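Local atomic coordinates of endoglucanase (Komagataeibacter sucrofermentans, PDB entry 6VC5), a protein that probably cleaves internal beta-1,4-glucosidic bonds in cellulose and related beta-glucans. Residues A[41-52]-A[98-109]; A[131-139]-A[150-158]. One frame throughout, in Å; residues are numbered along the deposited sequence.

Contact 1 of 2, residues A[41-52]-A[98-109]; sequences LFSAAAGDQAAF and LALAWAGKRWKR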
loop_
_atom_site.group_PDB
_atom_site.type_symbol
_atom_site.label_atom_id
_atom_site.label_comp_id
_atom_site.label_asym_id
_atom_site.label_seq_id
_atom_site.Cartn_x
_atom_site.Cartn_y
_atom_site.Cartn_z
ATOM N N LEU A 41 -10.275 -2.474 -4.760
ATOM C CA LEU A 41 -10.135 -1.028 -4.918
ATOM C C LEU A 41 -10.307 -0.609 -6.376
ATOM O O LEU A 41 -10.976 0.393 -6.675
ATOM C CB LEU A 41 -8.771 -0.581 -4.386
ATOM C CG LEU A 41 -8.563 0.933 -4.240
ATOM C CD1 LEU A 41 -9.328 1.432 -3.023
ATOM C CD2 LEU A 41 -7.082 1.267 -4.125
ATOM N N PHE A 42 -9.666 -1.338 -7.300
ATOM C CA PHE A 42 -9.735 -0.970 -8.714
ATOM C C PHE A 42 -11.144 -1.162 -9.275
ATOM O O PHE A 42 -11.622 -0.336 -10.062
ATOM C CB PHE A 42 -8.739 -1.787 -9.542
ATOM C CG PHE A 42 -7.291 -1.681 -9.103
ATOM C CD1 PHE A 42 -6.845 -0.659 -8.286
ATOM C CD2 PHE A 42 -6.380 -2.636 -9.531
ATOM C CE1 PHE A 42 -5.499 -0.587 -7.892
ATOM C CE2 PHE A 42 -5.048 -2.571 -9.148
ATOM C CZ PHE A 42 -4.614 -1.544 -8.317
ATOM N N SER A 43 -11.814 -2.262 -8.904
ATOM C CA SER A 43 -13.173 -2.500 -9.376
ATOM C C SER A 43 -14.158 -1.493 -8.792
ATOM O O SER A 43 -15.086 -1.064 -9.486
ATOM C CB SER A 43 -13.600 -3.950 -9.112
ATOM O OG SER A 43 -13.651 -4.248 -7.736
ATOM N N ALA A 44 -13.968 -1.091 -7.531
ATOM C CA ALA A 44 -14.815 -0.035 -6.967
ATOM C C ALA A 44 -14.609 1.288 -7.698
ATOM O O ALA A 44 -15.576 1.981 -8.036
ATOM C CB ALA A 44 -14.519 0.130 -5.476
ATOM N N ALA A 45 -13.347 1.667 -7.937
ATOM C CA ALA A 45 -13.057 2.911 -8.651
ATOM C C ALA A 45 -13.604 2.881 -10.076
ATOM O O ALA A 45 -14.098 3.895 -10.585
ATOM C CB ALA A 45 -11.547 3.153 -8.667
ATOM N N ALA A 46 -13.510 1.732 -10.744
ATOM C CA ALA A 46 -13.976 1.581 -12.116
ATOM C C ALA A 46 -15.484 1.383 -12.228
ATOM O O ALA A 46 -16.022 1.486 -13.336
ATOM C CB ALA A 46 -13.270 0.389 -12.763
ATOM N N GLY A 47 -16.173 1.101 -11.128
ATOM C CA GLY A 47 -17.607 0.874 -11.171
ATOM C C GLY A 47 -18.029 -0.507 -11.620
ATOM O O GLY A 47 -19.129 -0.664 -12.155
ATOM N N ASP A 48 -17.191 -1.521 -11.407
ATOM C CA ASP A 48 -17.473 -2.893 -11.843
ATOM C C ASP A 48 -17.966 -3.681 -10.630
ATOM O O ASP A 48 -17.205 -4.375 -9.941
ATOM C CB ASP A 48 -16.204 -3.502 -12.457
ATOM C CG ASP A 48 -16.424 -4.884 -13.055
ATOM O OD1 ASP A 48 -17.517 -5.464 -12.899
ATOM O OD2 ASP A 48 -15.483 -5.396 -13.701
ATOM N N GLN A 49 -19.271 -3.568 -10.364
ATOM C CA GLN A 49 -19.812 -4.174 -9.151
ATOM C C GLN A 49 -19.812 -5.699 -9.210
ATOM O O GLN A 49 -19.606 -6.356 -8.182
ATOM C CB GLN A 49 -21.212 -3.641 -8.847
ATOM C CG GLN A 49 -21.660 -4.034 -7.450
ATOM C CD GLN A 49 -22.911 -3.317 -6.995
ATOM O OE1 GLN A 49 -23.589 -2.651 -7.787
ATOM N NE2 GLN A 49 -23.226 -3.452 -5.708
ATOM N N ALA A 50 -20.057 -6.283 -10.385
ATOM C CA ALA A 50 -20.055 -7.739 -10.484
ATOM C C ALA A 50 -18.699 -8.309 -10.096
ATOM O O ALA A 50 -18.619 -9.341 -9.416
ATOM C CB ALA A 50 -20.429 -8.169 -11.901
ATOM N N ALA A 51 -17.621 -7.639 -10.500
ATOM C CA ALA A 51 -16.296 -8.091 -10.099
ATOM C C ALA A 51 -16.056 -7.840 -8.617
ATOM O O ALA A 51 -15.578 -8.731 -7.904
ATOM C CB ALA A 51 -15.216 -7.415 -10.946
ATOM N N PHE A 52 -16.373 -6.627 -8.139
ATOM C CA PHE A 52 -16.139 -6.289 -6.738
ATOM C C PHE A 52 -16.776 -7.325 -5.825
ATOM O O PHE A 52 -16.134 -7.826 -4.889
ATOM C CB PHE A 52 -16.713 -4.903 -6.412
ATOM C CG PHE A 52 -16.486 -4.495 -4.975
ATOM C CD1 PHE A 52 -15.366 -3.747 -4.634
ATOM C CD2 PHE A 52 -17.328 -4.931 -3.960
ATOM C CE1 PHE A 52 -15.117 -3.388 -3.321
ATOM C CE2 PHE A 52 -17.072 -4.599 -2.635
ATOM C CZ PHE A 52 -15.968 -3.828 -2.315
ATOM N N LEU A 98 -10.505 0.366 2.650
ATOM C CA LEU A 98 -10.773 1.527 1.801
ATOM C C LEU A 98 -11.694 1.163 0.644
ATOM O O LEU A 98 -12.642 1.900 0.340
ATOM C CB LEU A 98 -9.465 2.114 1.270
ATOM C CG LEU A 98 -9.611 3.295 0.306
ATOM C CD1 LEU A 98 -10.298 4.468 0.964
ATOM C CD2 LEU A 98 -8.222 3.693 -0.155
ATOM N N ALA A 99 -11.457 0.003 0.019
ATOM C CA ALA A 99 -12.301 -0.425 -1.096
ATOM C C ALA A 99 -13.748 -0.642 -0.657
ATOM O O ALA A 99 -14.690 -0.287 -1.380
ATOM C CB ALA A 99 -11.731 -1.712 -1.694
ATOM N N LEU A 100 -13.943 -1.258 0.518
ATOM C CA LEU A 100 -15.295 -1.441 1.049
ATOM C C LEU A 100 -15.976 -0.110 1.344
ATOM O O LEU A 100 -17.180 0.040 1.102
ATOM C CB LEU A 100 -15.250 -2.303 2.315
ATOM C CG LEU A 100 -15.062 -3.781 2.001
ATOM C CD1 LEU A 100 -14.517 -4.516 3.200
ATOM C CD2 LEU A 100 -16.373 -4.403 1.543
ATOM N N ALA A 101 -15.226 0.857 1.874
ATOM C CA ALA A 101 -15.783 2.185 2.103
ATOM C C ALA A 101 -16.225 2.816 0.790
ATOM O O ALA A 101 -17.322 3.370 0.693
ATOM C CB ALA A 101 -14.755 3.070 2.806
ATOM N N TRP A 102 -15.378 2.744 -0.240
ATOM C CA TRP A 102 -15.754 3.318 -1.527
ATOM C C TRP A 102 -16.953 2.603 -2.135
ATOM O O TRP A 102 -17.874 3.248 -2.652
ATOM C CB TRP A 102 -14.578 3.218 -2.484
ATOM C CG TRP A 102 -13.517 4.202 -2.244
ATOM C CD1 TRP A 102 -13.472 5.159 -1.269
ATOM C CD2 TRP A 102 -12.344 4.382 -3.041
ATOM N NE1 TRP A 102 -12.320 5.909 -1.401
ATOM C CE2 TRP A 102 -11.611 5.443 -2.477
ATOM C CE3 TRP A 102 -11.834 3.728 -4.169
ATOM C CZ2 TRP A 102 -10.400 5.884 -3.017
ATOM C CZ3 TRP A 102 -10.622 4.158 -4.698
ATOM C CH2 TRP A 102 -9.927 5.227 -4.119
ATOM N N ALA A 103 -16.952 1.273 -2.102
ATOM C CA ALA A 103 -18.061 0.505 -2.662
ATOM C C ALA A 103 -19.352 0.776 -1.909
ATOM O O ALA A 103 -20.427 0.871 -2.515
ATOM C CB ALA A 103 -17.718 -0.984 -2.613
ATOM N N GLY A 104 -19.277 0.879 -0.586
ATOM C CA GLY A 104 -20.481 1.121 0.191
ATOM C C GLY A 104 -21.057 2.492 -0.081
ATOM O O GLY A 104 -22.280 2.668 -0.099
ATOM N N LYS A 105 -20.192 3.466 -0.339
ATOM C CA LYS A 105 -20.665 4.808 -0.649
ATOM C C LYS A 105 -21.257 4.870 -2.054
ATOM O O LYS A 105 -22.382 5.349 -2.244
ATOM C CB LYS A 105 -19.514 5.798 -0.452
ATOM C CG LYS A 105 -19.295 6.092 1.027
ATOM C CD LYS A 105 -17.987 6.801 1.341
ATOM C CE LYS A 105 -17.981 7.227 2.809
ATOM N NZ LYS A 105 -16.753 7.965 3.211
ATOM N N ARG A 106 -20.541 4.343 -3.047
ATOM C CA ARG A 106 -20.984 4.502 -4.428
ATOM C C ARG A 106 -22.215 3.659 -4.752
ATOM O O ARG A 106 -23.042 4.068 -5.576
ATOM C CB ARG A 106 -19.832 4.191 -5.378
ATOM C CG ARG A 106 -19.969 2.888 -6.110
ATOM C CD ARG A 106 -20.029 3.143 -7.592
ATOM N NE ARG A 106 -18.684 3.319 -8.100
ATOM C CZ ARG A 106 -18.369 3.889 -9.255
ATOM N NH1 ARG A 106 -17.093 3.995 -9.594
ATOM N NH2 ARG A 106 -19.309 4.339 -10.074
ATOM N N TRP A 107 -22.368 2.497 -4.119
ATOM C CA TRP A 107 -23.495 1.613 -4.390
ATOM C C TRP A 107 -24.532 1.623 -3.274
ATOM O O TRP A 107 -25.485 0.836 -3.318
ATOM C CB TRP A 107 -23.019 0.192 -4.722
ATOM C CG TRP A 107 -22.206 0.133 -6.008
ATOM C CD1 TRP A 107 -22.557 0.648 -7.226
ATOM C CD2 TRP A 107 -20.912 -0.467 -6.187
ATOM N NE1 TRP A 107 -21.563 0.403 -8.149
ATOM C CE2 TRP A 107 -20.546 -0.282 -7.536
ATOM C CE3 TRP A 107 -20.035 -1.154 -5.336
ATOM C CZ2 TRP A 107 -19.330 -0.744 -8.052
ATOM C CZ3 TRP A 107 -18.835 -1.614 -5.849
ATOM C CH2 TRP A 107 -18.494 -1.408 -7.197
ATOM N N LYS A 108 -24.376 2.506 -2.283
ATOM C CA LYS A 108 -25.374 2.706 -1.223
ATOM C C LYS A 108 -25.589 1.434 -0.405
ATOM O O LYS A 108 -26.719 1.068 -0.076
ATOM C CB LYS A 108 -26.701 3.245 -1.776
ATOM C CG LYS A 108 -26.547 4.492 -2.646
ATOM C CD LYS A 108 -27.864 4.875 -3.324
ATOM C CE LYS A 108 -28.165 3.954 -4.495
ATOM N NZ LYS A 108 -26.949 3.728 -5.335
ATOM N N ARG A 109 -24.489 0.759 -0.068
ATOM C CA ARG A 109 -24.511 -0.547 0.579
ATOM C C ARG A 109 -23.996 -0.378 2.004
ATOM O O ARG A 109 -22.780 -0.362 2.238
ATOM C CB ARG A 109 -23.642 -1.530 -0.199
ATOM C CG ARG A 109 -24.293 -2.060 -1.459
ATOM C CD ARG A 109 -25.348 -3.104 -1.130
ATOM N NE ARG A 109 -24.779 -4.320 -0.559
ATOM C CZ ARG A 109 -24.474 -5.401 -1.266
ATOM N NH1 ARG A 109 -24.688 -5.411 -2.578
ATOM N NH2 ARG A 109 -23.970 -6.473 -0.664
HETATM O O HOH W 1 -16.345 4.983 -12.004
HETATM O O HOH W 2 -21.354 0.925 -11.102
HETATM O O HOH W 3 -25.492 -3.360 -4.619
#
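Ala44 O, near the C-terminal end of helix 33-46, is gripped from both segments: Arg106 NH1 donates to it at 3.0 Å, in the carbonyl plane, and Arg106 NE and Gly47 N add weak bonds. The Arg106 chain bends at chi2 and chi3, which brings the guanidinium back over the helix end, one face on Gly47 CA. A water bridges Arg106 NH1 and Ala45 O. A positive charge here would probably be favoured by the partial negative charge at this helix end. Gly47, with positive phi, closes the helix in a Schellman motif; Asp48 OD1 caps the next helix by accepting from Ala51 N, and its OD2 forms a salt bridge with Arg12.

Trp107, just past helix 90-106, sets its ring edge against the Gly47-Asp48 turn. Gln49, its CG anti to the backbone N, lays an extended chain across one indole face: CG stands 3.7 Å from the six-membered ring centroid, and the amide stacks 7° from the ring plane. Arg106 CG covers the opposite face. The Trp107 edge, led by CZ3, points at the Phe52 face in an offset edge-to-face pair, planes 63° apart, while Ala103 CB sits 3.4 Å from Phe52 CZ. An alanine in place of Trp107 would probably leave the Gln49 amide without its stacking surface and open a gap beside Phe52. Farther along, Leu41 CD1 lies over the Trp102 face, 3.5 Å from CZ3.

The 41-46 and 98-106 portions of helices 33-46 and 90-106 run nearly parallel, 23° apart, their axes 8.8 Å apart at closest approach; helix 110-126 flanks Leu100 and Ala103, and helix 300-313 reaches Trp102.

Contact 2 of 2, residues A[131-139]-A[150-158]; sequences VGPYTVLLP and VTLNLSYYV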
loop_
_atom_site.group_PDB
_atom_site.type_symbol
_atom_site.label_atom_id
_atom_site.label_comp_id
_atom_site.label_asym_id
_atom_site.label_seq_id
_atom_site.Cartn_x
_atom_site.Cartn_y
_atom_site.Cartn_z
ATOM N N VAL A 131 5.183 3.948 20.938
ATOM C CA VAL A 131 6.631 3.821 20.776
ATOM C C VAL A 131 7.231 5.206 20.975
ATOM O O VAL A 131 7.005 6.102 20.158
ATOM C CB VAL A 131 7.003 3.276 19.391
ATOM C CG1 VAL A 131 8.512 3.374 19.168
ATOM C CG2 VAL A 131 6.516 1.845 19.243
ATOM N N GLY A 132 8.000 5.385 22.043
ATOM C CA GLY A 132 8.512 6.699 22.352
ATOM C C GLY A 132 7.388 7.716 22.399
ATOM O O GLY A 132 6.362 7.500 23.047
ATOM N N PRO A 133 7.534 8.828 21.679
ATOM C CA PRO A 133 6.470 9.842 21.645
ATOM C C PRO A 133 5.400 9.603 20.589
ATOM O O PRO A 133 4.581 10.499 20.366
ATOM C CB PRO A 133 7.259 11.115 21.308
ATOM C CG PRO A 133 8.339 10.610 20.369
ATOM C CD PRO A 133 8.696 9.217 20.856
ATOM N N TYR A 134 5.379 8.436 19.947
ATOM C CA TYR A 134 4.516 8.165 18.809
ATOM C C TYR A 134 3.500 7.078 19.123
ATOM O O TYR A 134 3.680 6.257 20.026
ATOM C CB TYR A 134 5.334 7.649 17.618
ATOM C CG TYR A 134 6.542 8.460 17.261
ATOM C CD1 TYR A 134 6.418 9.758 16.789
ATOM C CD2 TYR A 134 7.820 7.920 17.382
ATOM C CE1 TYR A 134 7.535 10.500 16.452
ATOM C CE2 TYR A 134 8.941 8.656 17.053
ATOM C CZ TYR A 134 8.792 9.942 16.586
ATOM O OH TYR A 134 9.909 10.681 16.254
ATOM N N THR A 135 2.437 7.062 18.320
ATOM C CA THR A 135 1.609 5.882 18.125
ATOM C C THR A 135 1.899 5.405 16.713
ATOM O O THR A 135 1.719 6.169 15.759
ATOM C CB THR A 135 0.129 6.229 18.260
ATOM O OG1 THR A 135 -0.124 6.712 19.587
ATOM C CG2 THR A 135 -0.716 4.996 18.004
ATOM N N VAL A 136 2.386 4.172 16.584
ATOM C CA VAL A 136 2.847 3.654 15.298
ATOM C C VAL A 136 1.870 2.614 14.776
ATOM O O VAL A 136 1.098 2.005 15.525
ATOM C CB VAL A 136 4.281 3.075 15.333
ATOM C CG1 VAL A 136 5.263 4.087 15.906
ATOM C CG2 VAL A 136 4.305 1.769 16.109
ATOM N N LEU A 137 1.919 2.414 13.458
ATOM C CA LEU A 137 1.153 1.386 12.766
ATOM C C LEU A 137 2.066 0.197 12.474
ATOM O O LEU A 137 3.013 0.315 11.687
ATOM C CB LEU A 137 0.622 1.973 11.461
ATOM C CG LEU A 137 -0.378 1.112 10.701
ATOM C CD1 LEU A 137 -1.705 1.087 11.447
ATOM C CD2 LEU A 137 -0.552 1.663 9.289
ATOM N N LEU A 138 1.776 -0.961 13.104
ATOM C CA LEU A 138 2.579 -2.165 12.908
ATOM C C LEU A 138 2.261 -2.808 11.556
ATOM O O LEU A 138 1.113 -2.776 11.103
ATOM C CB LEU A 138 2.267 -3.175 14.007
ATOM C CG LEU A 138 2.494 -2.701 15.434
ATOM C CD1 LEU A 138 2.003 -3.738 16.439
ATOM C CD2 LEU A 138 3.983 -2.421 15.608
ATOM N N PRO A 139 3.260 -3.404 10.893
ATOM C CA PRO A 139 3.011 -4.031 9.582
ATOM C C PRO A 139 2.300 -5.365 9.659
ATOM O O PRO A 139 1.831 -5.848 8.620
ATOM C CB PRO A 139 4.420 -4.233 8.991
ATOM C CG PRO A 139 5.374 -3.620 9.944
ATOM C CD PRO A 139 4.693 -3.361 11.238
ATOM N N VAL A 150 10.962 -2.096 17.214
ATOM C CA VAL A 150 9.805 -2.251 16.348
ATOM C C VAL A 150 10.265 -2.040 14.913
ATOM O O VAL A 150 11.090 -1.161 14.643
ATOM C CB VAL A 150 8.638 -1.313 16.726
ATOM C CG1 VAL A 150 9.002 0.152 16.499
ATOM C CG2 VAL A 150 7.391 -1.691 15.951
ATOM N N THR A 151 9.771 -2.881 14.000
ATOM C CA THR A 151 9.997 -2.713 12.571
ATOM C C THR A 151 8.739 -2.141 11.937
ATOM O O THR A 151 7.641 -2.672 12.134
ATOM C CB THR A 151 10.315 -4.058 11.920
ATOM O OG1 THR A 151 11.499 -4.608 12.516
ATOM C CG2 THR A 151 10.506 -3.894 10.390
ATOM N N LEU A 152 8.890 -1.059 11.181
ATOM C CA LEU A 152 7.766 -0.469 10.479
ATOM C C LEU A 152 8.016 -0.523 8.982
ATOM O O LEU A 152 9.158 -0.431 8.518
ATOM C CB LEU A 152 7.563 1.005 10.899
ATOM C CG LEU A 152 7.412 1.295 12.388
ATOM C CD1 LEU A 152 7.234 2.803 12.611
ATOM C CD2 LEU A 152 6.233 0.521 12.961
ATOM N N ASN A 153 6.943 -0.684 8.225
ATOM C CA ASN A 153 6.992 -0.514 6.778
ATOM C C ASN A 153 6.228 0.770 6.486
ATOM O O ASN A 153 5.004 0.814 6.638
ATOM C CB ASN A 153 6.381 -1.723 6.081
ATOM C CG ASN A 153 6.650 -1.725 4.611
ATOM O OD1 ASN A 153 6.501 -0.695 3.952
ATOM N ND2 ASN A 153 7.080 -2.866 4.081
ATOM N N LEU A 154 6.949 1.822 6.089
ATOM C CA LEU A 154 6.300 3.122 5.913
ATOM C C LEU A 154 5.300 3.097 4.760
ATOM O O LEU A 154 4.325 3.849 4.766
ATOM C CB LEU A 154 7.361 4.213 5.720
ATOM C CG LEU A 154 8.308 4.395 6.919
ATOM C CD1 LEU A 154 9.382 5.423 6.604
ATOM C CD2 LEU A 154 7.517 4.780 8.165
ATOM N N SER A 155 5.508 2.225 3.772
ATOM C CA SER A 155 4.557 2.091 2.676
ATOM C C SER A 155 3.253 1.441 3.102
ATOM O O SER A 155 2.312 1.412 2.305
ATOM C CB SER A 155 5.161 1.281 1.520
ATOM O OG SER A 155 5.162 -0.117 1.795
ATOM N N TYR A 156 3.168 0.901 4.324
ATOM C CA TYR A 156 1.889 0.381 4.783
ATOM C C TYR A 156 1.001 1.477 5.352
ATOM O O TYR A 156 -0.160 1.203 5.676
ATOM C CB TYR A 156 2.065 -0.742 5.818
ATOM C CG TYR A 156 2.597 -2.066 5.287
ATOM C CD1 TYR A 156 3.216 -2.160 4.040
ATOM C CD2 TYR A 156 2.495 -3.221 6.047
ATOM C CE1 TYR A 156 3.725 -3.372 3.573
ATOM C CE2 TYR A 156 2.997 -4.432 5.591
ATOM C CZ TYR A 156 3.608 -4.508 4.364
ATOM O OH TYR A 156 4.100 -5.718 3.920
ATOM N N TYR A 157 1.518 2.704 5.487
ATOM C CA TYR A 157 0.696 3.865 5.827
ATOM C C TYR A 157 -0.055 4.268 4.563
ATOM O O TYR A 157 0.324 5.188 3.828
ATOM C CB TYR A 157 1.557 5.008 6.343
ATOM C CG TYR A 157 1.972 4.888 7.789
ATOM C CD1 TYR A 157 1.304 5.592 8.782
ATOM C CD2 TYR A 157 3.044 4.083 8.158
ATOM C CE1 TYR A 157 1.690 5.499 10.108
ATOM C CE2 TYR A 157 3.439 3.979 9.484
ATOM C CZ TYR A 157 2.759 4.695 10.454
ATOM O OH TYR A 157 3.158 4.593 11.771
ATOM N N VAL A 158 -1.125 3.532 4.292
ATOM C CA VAL A 158 -1.973 3.797 3.136
ATOM C C VAL A 158 -2.789 5.032 3.490
ATOM O O VAL A 158 -3.923 4.935 3.978
ATOM C CB VAL A 158 -2.833 2.564 2.805
ATOM C CG1 VAL A 158 -3.728 2.817 1.584
ATOM C CG2 VAL A 158 -1.946 1.331 2.573
HETATM O O HOH W 4 2.039 6.602 13.239
HETATM O O HOH W 5 4.238 -0.253 9.345
#
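Leu137 N donates to Tyr157 OH at 3.0 Å and 160°, the one direct hydrogen bond between 131-139 and 150-158. Tyr157 CG is anti to its carbonyl carbon (chi1 -80°), a setting from which the ring reaches back to the backbone of strand 134-137. Leu137 then covers one face of the phenol, CB 3.6 Å from Tyr157 CZ and CD2 above the ring centre. A water at the ring edge donates to Thr135 O and accepts from Tyr157 OH, fixing the hydroxyl from a second direction.

The dense part lies around Pro139. Its ring is pressed on the end of strand 149-152, with Pro139 CD 3.2 Å from Thr151 O, a buried carbonyl that finds no polar partner. Pro139 CB meets Tyr156 CD2 at 3.7 Å, and Pro139 O lies at the edge of that phenol, one face of which is covered by Asn153 CB. Leu138 CD2 presses on Val150 CG2 at 3.5 Å, the two side chains crossing at about a right angle, and Leu152 CD2 packs on Leu137 O. Between Leu137 and Asn153 a water substitutes for a direct backbone bond, donating to Leu137 O and accepting from Asn153 N.

Toward the hairpin turn the fit slackens. Val131 CG2 and Val150 CG1 are 4.1 Å apart, and the type II' turn from Val131 to Tyr134 carries Gly132 and Pro133 out to the exposed surface.

No backbone hydrogen bond joins the segments: strand 134-137 pairs with 128-131, and 149-152 with 200-203. Apolar packing brings the two small sheets together, while the phenol hydroxyl and two waters tie strand 134-137 to the chain just beyond 149-152, a union that depends on shape more than on charge.

After helix 4-15 and strand 30-32 the chain runs through helix 33-46 and into helix 49-62, which helix 90-106 meets in contact 1, closing a loop of 45 residues. It continues through helix 110-126 into the hairpin of 128-131 and 134-137, and contact 2 closes a second, shorter loop of 10 residues when 150-158 arrives. The loops follow in series and neither nest nor cross. Contact 1 joins helices, whereas contact 2 joins two small sheets, on opposite sides of the chain's centre, their own centres about 28 Å apart. Helix 90-106 connects them: its first turns touch Leu137 and Tyr156, and its later turns build contact 1.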